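Local coordinates for RNA-binding protein (Sulfolobus solfataricus, PDB 2NRQ) that is of unknown function and resembles RNA-binding proteins in structure, but probably does not bind RNA, at residues Asn21-Val24 and Asn25-Ser29. Sequence-based numbering, arbitrary orientation.
Sequences NKIV and NTIES
K22 and T26 meet one turn apart on helix 20-30, where the carbonyl oxygen of K22 takes two hydrogen bonds from T26. T26 N lies 3.0 Å from K22 O, and the hydroxyl OG1 of T26 comes closer to K22 O, at 2.7 Å. The two donors reach the oxygen from opposite faces of the carbonyl plane. OG1 can do this because it is anti to its own carbonyl carbon (chi1 -65°), which turns it back toward the preceding turn. This is the familiar threonine bond to the carbonyl four residues earlier. N25 N to N21 O, I27 N to I23 O and E28 N to V24 O are the regular alpha-helical bonds from residue i+4 to residue i.

The I23 and I27 side chains make the apolar contact. They run in the same direction, with CG2 of I23 3.9 Å from CD1 of I27.

V24 and E28 make a van der Waals contact of methyl and carboxylate, CG1 of V24 sitting 3.4 Å from OE1 of E28. The extended E28 chain carries OE2 to a hydrogen bond with Y58 and a salt bridge with K40. With alanine in place of E28, the K40 amine and the Y58 hydroxyl would probably lose their shared partner, and CG1 of V24 the chain beside it.

The helix packs on the antiparallel sheet through I23 on I14, I27 on V12, and V24 and I27 on Y58. T26 and K22 instead face helix 103-109, touching I107; T26 also meets L106.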
loop_
_atom_site.group_PDB
_atom_site.type_symbol
_atom_site.label_atom_id
_atom_site.label_comp_id
_atom_site.label_asym_id
_atom_site.label_seq_id
_atom_site.Cartn_x
_atom_site.Cartn_y
_atom_site.Cartn_z
ATOM N N ASN A 21 16.519 -5.221 0.414
ATOM C CA ASN A 21 16.938 -3.859 0.082
ATOM C C ASN A 21 16.237 -3.336 -1.166
ATOM O O ASN A 21 15.761 -2.195 -1.209
ATOM C CB ASN A 21 18.450 -3.814 -0.112
ATOM C CG ASN A 21 19.202 -4.171 1.151
ATOM O OD1 ASN A 21 18.996 -3.556 2.198
ATOM N ND2 ASN A 21 20.080 -5.173 1.061
ATOM N N LYS A 22 16.180 -4.193 -2.177
ATOM C CA LYS A 22 15.540 -3.870 -3.437
ATOM C C LYS A 22 14.111 -3.390 -3.168
ATOM O O LYS A 22 13.676 -2.381 -3.717
ATOM C CB LYS A 22 15.542 -5.121 -4.324
ATOM C CG LYS A 22 15.281 -4.882 -5.798
ATOM C CD LYS A 22 13.876 -4.373 -6.036
ATOM C CE LYS A 22 13.727 -3.940 -7.472
ATOM N NZ LYS A 22 14.843 -3.014 -7.853
ATOM N N ILE A 23 13.385 -4.114 -2.318
ATOM C CA ILE A 23 12.007 -3.751 -1.979
ATOM C C ILE A 23 11.915 -2.415 -1.219
ATOM O O ILE A 23 11.093 -1.551 -1.545
ATOM C CB ILE A 23 11.344 -4.852 -1.125
ATOM C CG1 ILE A 23 11.376 -6.179 -1.873
ATOM C CG2 ILE A 23 9.901 -4.485 -0.807
ATOM C CD1 ILE A 23 10.921 -7.377 -1.033
ATOM N N VAL A 24 12.765 -2.259 -0.208
ATOM C CA VAL A 24 12.799 -1.045 0.608
ATOM C C VAL A 24 13.021 0.170 -0.265
ATOM O O VAL A 24 12.257 1.136 -0.202
ATOM C CB VAL A 24 13.953 -1.087 1.659
ATOM C CG1 VAL A 24 14.015 0.236 2.431
ATOM C CG2 VAL A 24 13.741 -2.245 2.621
ATOM N N ASN A 25 14.078 0.114 -1.074
ATOM C CA ASN A 25 14.402 1.229 -1.951
ATOM C C ASN A 25 13.252 1.505 -2.883
ATOM O O ASN A 25 12.845 2.663 -3.047
ATOM C CB ASN A 25 15.651 0.945 -2.768
ATOM C CG ASN A 25 16.862 0.683 -1.904
ATOM O OD1 ASN A 25 17.007 1.268 -0.824
ATOM N ND2 ASN A 25 17.753 -0.190 -2.378
ATOM N N THR A 26 12.718 0.444 -3.484
ATOM C CA THR A 26 11.598 0.607 -4.395
ATOM C C THR A 26 10.470 1.343 -3.689
ATOM O O THR A 26 9.982 2.363 -4.185
ATOM C CB THR A 26 11.063 -0.749 -4.915
ATOM O OG1 THR A 26 12.067 -1.392 -5.704
ATOM C CG2 THR A 26 9.827 -0.538 -5.784
ATOM N N ILE A 27 10.060 0.842 -2.528
ATOM C CA ILE A 27 8.966 1.481 -1.800
ATOM C C ILE A 27 9.270 2.907 -1.339
ATOM O O ILE A 27 8.463 3.815 -1.533
ATOM C CB ILE A 27 8.530 0.629 -0.593
ATOM C CG1 ILE A 27 7.993 -0.720 -1.088
ATOM C CG2 ILE A 27 7.486 1.371 0.214
ATOM C CD1 ILE A 27 7.391 -1.592 -0.018
ATOM N N GLU A 28 10.438 3.116 -0.744
ATOM C CA GLU A 28 10.777 4.452 -0.270
ATOM C C GLU A 28 10.921 5.440 -1.433
ATOM O O GLU A 28 10.712 6.648 -1.273
ATOM C CB GLU A 28 12.044 4.401 0.586
ATOM C CG GLU A 28 11.915 3.396 1.700
ATOM C CD GLU A 28 12.965 3.527 2.778
ATOM O OE1 GLU A 28 14.162 3.650 2.453
ATOM O OE2 GLU A 28 12.582 3.492 3.963
ATOM N N SER A 29 11.263 4.932 -2.606
ATOM C CA SER A 29 11.384 5.799 -3.766
ATOM C C SER A 29 10.007 6.060 -4.378
ATOM O O SER A 29 9.581 7.204 -4.556
ATOM C CB SER A 29 12.274 5.156 -4.811
ATOM O OG SER A 29 12.135 5.858 -6.024
#